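Local coordinates for protein cytosol aminopeptidase (Staphylococcus aureus subsp. aureus, PDB 3KZW) that probably removes amino acids, leucine among them, from the N-termini of peptides as a metal-dependent exopeptidase of the leucine aminopeptidase family, at residues 278-289 and 329-340. Residues are numbered along the deposited sequence; the frame is centred on the assembly and turned at random.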
ATOM      1  N   ILE A 278      11.595   3.598  45.796  1.00  2.66           N
ATOM      2  CA  ILE A 278      11.724   3.948  44.389  1.00  2.62           C
ATOM      3  C   ILE A 278      10.794   3.031  43.599  1.00  2.62           C
ATOM      4  O   ILE A 278      10.891   1.805  43.696  1.00  2.61           O
ATOM      5  CB  ILE A 278      13.184   3.816  43.906  1.00  2.60           C
ATOM      6  CG1 ILE A 278      14.061   4.858  44.604  1.00  2.59           C
ATOM      7  CG2 ILE A 278      13.276   3.975  42.391  1.00  2.60           C
ATOM      8  CD1 ILE A 278      15.541   4.541  44.588  1.00  2.66           C
ATOM      9  N   ALA A 279       9.881   3.631  42.839  1.00  2.61           N
ATOM     10  CA  ALA A 279       8.919   2.872  42.043  1.00  2.60           C
ATOM     11  C   ALA A 279       9.478   2.550  40.670  1.00  2.60           C
ATOM     12  O   ALA A 279       9.881   3.445  39.931  1.00  2.61           O
ATOM     13  CB  ALA A 279       7.606   3.623  41.917  1.00  2.62           C
ATOM     14  N   LEU A 280       9.505   1.261  40.345  1.00  2.62           N
ATOM     15  CA  LEU A 280       9.905   0.801  39.023  1.00  2.61           C
ATOM     16  C   LEU A 280       8.742   0.075  38.355  1.00  2.64           C
ATOM     17  O   LEU A 280       8.338  -1.007  38.786  1.00  2.63           O
ATOM     18  CB  LEU A 280      11.142  -0.098  39.106  1.00  2.60           C
ATOM     19  CG  LEU A 280      12.416   0.467  39.747  1.00  2.63           C
ATOM     20  CD1 LEU A 280      13.472  -0.622  39.849  1.00  2.61           C
ATOM     21  CD2 LEU A 280      12.966   1.667  38.984  1.00  2.66           C
ATOM     22  N   VAL A 281       8.201   0.691  37.307  1.00  2.66           N
ATOM     23  CA  VAL A 281       7.027   0.173  36.605  1.00  2.64           C
ATOM     24  C   VAL A 281       7.430  -0.449  35.269  1.00  2.63           C
ATOM     25  O   VAL A 281       8.197   0.138  34.509  1.00  2.67           O
ATOM     26  CB  VAL A 281       5.971   1.285  36.388  1.00  2.63           C
ATOM     27  CG1 VAL A 281       4.732   0.738  35.691  1.00  2.63           C
ATOM     28  CG2 VAL A 281       5.594   1.925  37.716  1.00  2.57           C
ATOM     29  N   GLY A 282       6.911  -1.640  34.986  1.00  2.63           N
ATOM     30  CA  GLY A 282       7.263  -2.357  33.763  1.00  2.69           C
ATOM     31  C   GLY A 282       6.071  -2.814  32.941  1.00  2.71           C
ATOM     32  O   GLY A 282       5.092  -3.336  33.482  1.00  2.77           O
ATOM     33  N   LYS A 283       6.159  -2.610  31.630  1.00  2.66           N
ATOM     34  CA  LYS A 283       5.142  -3.086  30.701  1.00  2.67           C
ATOM     35  C   LYS A 283       5.347  -4.577  30.437  1.00  2.69           C
ATOM     36  O   LYS A 283       6.363  -4.983  29.864  1.00  2.69           O
ATOM     37  CB  LYS A 283       5.205  -2.293  29.395  1.00  2.66           C
ATOM     38  CG  LYS A 283       4.240  -2.762  28.317  1.00  2.65           C
ATOM     39  CD  LYS A 283       4.584  -2.143  26.973  1.00  2.71           C
ATOM     40  CE  LYS A 283       3.899  -2.884  25.841  1.00  2.75           C
ATOM     41  NZ  LYS A 283       4.203  -2.303  24.506  1.00  2.87           N
ATOM     42  N   GLY A 284       4.379  -5.383  30.859  1.00  2.67           N
ATOM     43  CA  GLY A 284       4.479  -6.831  30.737  1.00  2.66           C
ATOM     44  C   GLY A 284       3.510  -7.451  29.753  1.00  2.71           C
ATOM     45  O   GLY A 284       2.836  -8.433  30.078  1.00  2.80           O
ATOM     46  N   ILE A 285       3.439  -6.891  28.548  1.00  2.63           N
ATOM     47  CA  ILE A 285       2.607  -7.479  27.501  1.00  2.67           C
ATOM     48  C   ILE A 285       3.330  -8.693  26.919  1.00  2.71           C
ATOM     49  O   ILE A 285       4.277  -8.555  26.137  1.00  2.74           O
ATOM     50  CB  ILE A 285       2.212  -6.451  26.402  1.00  2.67           C
ATOM     51  CG1 ILE A 285       1.450  -5.258  27.006  1.00  2.67           C
ATOM     52  CG2 ILE A 285       1.385  -7.114  25.297  1.00  2.62           C
ATOM     53  CD1 ILE A 285       0.103  -5.595  27.650  1.00  2.61           C
ATOM     54  N   THR A 286       2.880  -9.880  27.326  1.00  2.69           N
ATOM     55  CA  THR A 286       3.531 -11.138  26.955  1.00  2.68           C
ATOM     56  C   THR A 286       3.443 -11.411  25.454  1.00  2.70           C
ATOM     57  O   THR A 286       4.349 -12.017  24.874  1.00  2.74           O
ATOM     58  CB  THR A 286       2.970 -12.334  27.753  1.00  2.69           C
ATOM     59  OG1 THR A 286       1.556 -12.433  27.543  1.00  2.80           O
ATOM     60  CG2 THR A 286       3.249 -12.167  29.242  1.00  2.63           C
ATOM     61  N   TYR A 287       2.351 -10.963  24.838  1.00  2.67           N
ATOM     62  CA  TYR A 287       2.231 -10.947  23.382  1.00  2.61           C
ATOM     63  C   TYR A 287       1.293  -9.852  22.900  1.00  2.62           C
ATOM     64  O   TYR A 287       0.209  -9.661  23.453  1.00  2.71           O
ATOM     65  CB  TYR A 287       1.770 -12.297  22.837  1.00  2.61           C
ATOM     66  CG  TYR A 287       2.007 -12.429  21.350  1.00  2.64           C
ATOM     67  CD1 TYR A 287       3.255 -12.798  20.857  1.00  2.64           C
ATOM     68  CD2 TYR A 287       0.991 -12.162  20.437  1.00  2.55           C
ATOM     69  CE1 TYR A 287       3.479 -12.909  19.500  1.00  2.58           C
ATOM     70  CE2 TYR A 287       1.205 -12.273  19.076  1.00  2.57           C
ATOM     71  CZ  TYR A 287       2.451 -12.647  18.613  1.00  2.64           C
ATOM     72  OH  TYR A 287       2.670 -12.761  17.259  1.00  2.77           O
ATOM     73  N   ASP A 288       1.718  -9.149  21.855  1.00  2.61           N
ATOM     74  CA  ASP A 288       0.943  -8.058  21.278  1.00  2.64           C
ATOM     75  C   ASP A 288       0.621  -8.351  19.813  1.00  2.65           C
ATOM     76  O   ASP A 288       1.500  -8.280  18.948  1.00  2.69           O
ATOM     77  CB  ASP A 288       1.717  -6.738  21.414  1.00  2.65           C
ATOM     78  CG  ASP A 288       0.899  -5.518  20.996  1.00  2.77           C
ATOM     79  OD1 ASP A 288      -0.342  -5.625  20.886  1.00  2.81           O
ATOM     80  OD2 ASP A 288       1.508  -4.441  20.785  1.00  2.89           O
ATOM     81  N   SER A 289      -0.638  -8.692  19.546  1.00  2.61           N
ATOM     82  CA  SER A 289      -1.120  -8.860  18.175  1.00  2.59           C
ATOM     83  C   SER A 289      -1.627  -7.536  17.611  1.00  2.62           C
ATOM     84  O   SER A 289      -1.809  -7.390  16.400  1.00  2.61           O
ATOM     85  CB  SER A 289      -2.232  -9.904  18.118  1.00  2.59           C
ATOM     86  OG  SER A 289      -3.402  -9.450  18.769  1.00  2.56           O
ATOM     87  N   ILE A 329      12.807  -0.449  47.111  1.00  2.64           N
ATOM     88  CA  ILE A 329      12.239  -0.522  45.767  1.00  2.65           C
ATOM     89  C   ILE A 329      10.869  -1.199  45.787  1.00  2.69           C
ATOM     90  O   ILE A 329      10.685  -2.238  46.428  1.00  2.70           O
ATOM     91  CB  ILE A 329      13.172  -1.284  44.780  1.00  2.63           C
ATOM     92  CG1 ILE A 329      14.528  -0.583  44.657  1.00  2.63           C
ATOM     93  CG2 ILE A 329      12.523  -1.410  43.403  1.00  2.60           C
ATOM     94  CD1 ILE A 329      15.613  -1.434  44.024  1.00  2.64           C
ATOM     95  N   VAL A 330       9.915  -0.590  45.089  1.00  2.69           N
ATOM     96  CA  VAL A 330       8.647  -1.235  44.787  1.00  2.66           C
ATOM     97  C   VAL A 330       8.512  -1.381  43.270  1.00  2.65           C
ATOM     98  O   VAL A 330       8.594  -0.401  42.531  1.00  2.68           O
ATOM     99  CB  VAL A 330       7.425  -0.504  45.430  1.00  2.66           C
ATOM    100  CG1 VAL A 330       7.298   0.941  44.939  1.00  2.74           C
ATOM    101  CG2 VAL A 330       6.138  -1.280  45.175  1.00  2.71           C
ATOM    102  N   GLY A 331       8.339  -2.617  42.816  1.00  2.66           N
ATOM    103  CA  GLY A 331       8.209  -2.910  41.396  1.00  2.61           C
ATOM    104  C   GLY A 331       6.787  -3.294  41.058  1.00  2.67           C
ATOM    105  O   GLY A 331       6.204  -4.157  41.715  1.00  2.74           O
ATOM    106  N   VAL A 332       6.224  -2.644  40.041  1.00  2.67           N
ATOM    107  CA  VAL A 332       4.864  -2.937  39.592  1.00  2.65           C
ATOM    108  C   VAL A 332       4.890  -3.382  38.135  1.00  2.67           C
ATOM    109  O   VAL A 332       5.384  -2.660  37.265  1.00  2.65           O
ATOM    110  CB  VAL A 332       3.914  -1.721  39.762  1.00  2.66           C
ATOM    111  CG1 VAL A 332       2.483  -2.092  39.374  1.00  2.59           C
ATOM    112  CG2 VAL A 332       3.957  -1.192  41.195  1.00  2.59           C
ATOM    113  N   LEU A 333       4.362  -4.577  37.882  1.00  2.73           N
ATOM    114  CA  LEU A 333       4.320  -5.137  36.536  1.00  2.67           C
ATOM    115  C   LEU A 333       2.883  -5.343  36.082  1.00  2.68           C
ATOM    116  O   LEU A 333       2.111  -6.051  36.733  1.00  2.69           O
ATOM    117  CB  LEU A 333       5.097  -6.457  36.472  1.00  2.62           C
ATOM    118  CG  LEU A 333       6.487  -6.517  37.113  1.00  2.62           C
ATOM    119  CD1 LEU A 333       7.025  -7.929  37.038  1.00  2.64           C
ATOM    120  CD2 LEU A 333       7.459  -5.538  36.466  1.00  2.63           C
ATOM    121  N   ALA A 334       2.529  -4.705  34.970  1.00  2.71           N
ATOM    122  CA  ALA A 334       1.216  -4.879  34.358  1.00  2.67           C
ATOM    123  C   ALA A 334       1.326  -5.899  33.239  1.00  2.69           C
ATOM    124  O   ALA A 334       1.852  -5.597  32.166  1.00  2.77           O
ATOM    125  CB  ALA A 334       0.693  -3.554  33.833  1.00  2.65           C
ATOM    126  N   CYS A 335       0.833  -7.109  33.499  1.00  2.68           N
ATOM    127  CA  CYS A 335       0.965  -8.223  32.560  1.00  2.68           C
ATOM    128  C   CYS A 335      -0.356  -8.563  31.892  1.00  2.66           C
ATOM    129  O   CYS A 335      -1.366  -8.731  32.568  1.00  2.70           O
ATOM    130  CB  CYS A 335       1.516  -9.455  33.274  1.00  2.68           C
ATOM    131  SG  CYS A 335       3.018  -9.142  34.223  1.00  3.16           S
ATOM    132  N   ALA A 336      -0.335  -8.663  30.563  1.00  2.63           N
ATOM    133  CA  ALA A 336      -1.518  -8.980  29.764  1.00  2.59           C
ATOM    134  C   ALA A 336      -1.109  -9.512  28.396  1.00  2.66           C
ATOM    135  O   ALA A 336       0.049  -9.390  27.996  1.00  2.70           O
ATOM    136  CB  ALA A 336      -2.408  -7.752  29.604  1.00  2.57           C
ATOM    137  N   GLU A 337      -2.069 -10.105  27.689  1.00  2.66           N
ATOM    138  CA  GLU A 337      -1.859 -10.584  26.327  1.00  2.64           C
ATOM    139  C   GLU A 337      -2.893  -9.926  25.411  1.00  2.66           C
ATOM    140  O   GLU A 337      -4.096 -10.129  25.576  1.00  2.72           O
ATOM    141  CB  GLU A 337      -1.974 -12.112  26.280  1.00  2.65           C
ATOM    142  CG  GLU A 337      -1.290 -12.768  25.092  1.00  2.72           C
ATOM    143  CD  GLU A 337      -1.485 -14.279  25.056  1.00  2.80           C
ATOM    144  OE1 GLU A 337      -0.482 -15.015  25.182  1.00  3.00           O
ATOM    145  OE2 GLU A 337      -2.637 -14.735  24.900  1.00  2.77           O
ATOM    146  N   ASN A 338      -2.416  -9.126  24.459  1.00  2.65           N
ATOM    147  CA  ASN A 338      -3.289  -8.356  23.566  1.00  2.66           C
ATOM    148  C   ASN A 338      -3.779  -9.186  22.381  1.00  2.64           C
ATOM    149  O   ASN A 338      -3.082  -9.311  21.376  1.00  2.71           O
ATOM    150  CB  ASN A 338      -2.565  -7.091  23.080  1.00  2.65           C
ATOM    151  CG  ASN A 338      -3.511  -6.054  22.480  1.00  2.67           C
ATOM    152  OD1 ASN A 338      -4.732  -6.175  22.566  1.00  2.78           O
ATOM    153  ND2 ASN A 338      -2.940  -5.025  21.875  1.00  2.61           N
ATOM    154  N   MET A 339      -4.987  -9.736  22.505  1.00  2.64           N
ATOM    155  CA  MET A 339      -5.523 -10.704  21.539  1.00  2.61           C
ATOM    156  C   MET A 339      -6.890 -10.301  20.980  1.00  2.63           C
ATOM    157  O   MET A 339      -7.552  -9.411  21.515  1.00  2.71           O
ATOM    158  CB  MET A 339      -5.626 -12.088  22.184  1.00  2.57           C
ATOM    159  CG  MET A 339      -4.303 -12.709  22.623  1.00  2.64           C
ATOM    160  SD  MET A 339      -3.479 -13.672  21.342  1.00  3.03           S
ATOM    161  CE  MET A 339      -2.493 -12.414  20.553  1.00  2.74           C
ATOM    162  N   ILE A 340      -7.303 -10.968  19.902  1.00  2.61           N
ATOM    163  CA  ILE A 340      -8.606 -10.743  19.275  1.00  2.62           C
ATOM    164  C   ILE A 340      -9.562 -11.885  19.616  1.00  2.66           C
ATOM    165  O   ILE A 340      -9.215 -13.058  19.458  1.00  2.71           O
ATOM    166  CB  ILE A 340      -8.492 -10.647  17.726  1.00  2.62           C
ATOM    167  CG1 ILE A 340      -7.545  -9.524  17.309  1.00  2.59           C
ATOM    168  CG2 ILE A 340      -9.868 -10.445  17.086  1.00  2.66           C
ATOM    169  CD1 ILE A 340      -7.129  -9.577  15.855  1.00  2.63           C
TER
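L280 and I329 meet on two neighbouring parallel strands, the start and finish of a beta-alpha-beta crossover through helix 308-322 in the catalytic domain's central sheet. Their example illustrates how regular parallel pairing can carry polar groups to a strand's end, where the family's active site probably lies. From I278 to G282 the packing is close and even: backbone bonds alternate between the strands, L280 N giving 2.9 Å to V330 O, and L280 CD1 lies 3.8 Å from I329 CG2. On that face G282 has no side chain, and the end of L333 reaches over, CD2 4.2 Å from G282 CA. Helix 216-226 covers L333 and C335, while helix 368-380 packs on V281, V332 and A334 across the sheet.

No part of this buried contact faces solvent; its less regular half begins near G284, where the hydrogen bonds bend although the backbones stay close. A336 N reaches G284 O at 3.2 Å from 46° above the carbonyl plane, the chain turns a corner at T286, and T286 OG1 adds a weak bond to A336 O. Beyond it, M339, bent at chi2 and chi3, brings CE to the Y287 ring edge, 3.5 Å from CD2; Y287 OH bonds to P347 O of a second subunit.

D288 and N338 point the same way, CG anti to the backbone N in both (chi1 -173° in D288), and N338 ND2 meets OD1 of D288 on its syn side at 2.8 Å, tilted 29° out of the carboxylate plane. D288 OD2 forms a salt bridge with K295; D288, K283, D306, D365 and E367 make a cluster consistent with the family's two-metal site. Alongside, N338 O receives two donors from S289: N at 3.1 Å and OG at 2.6 Å.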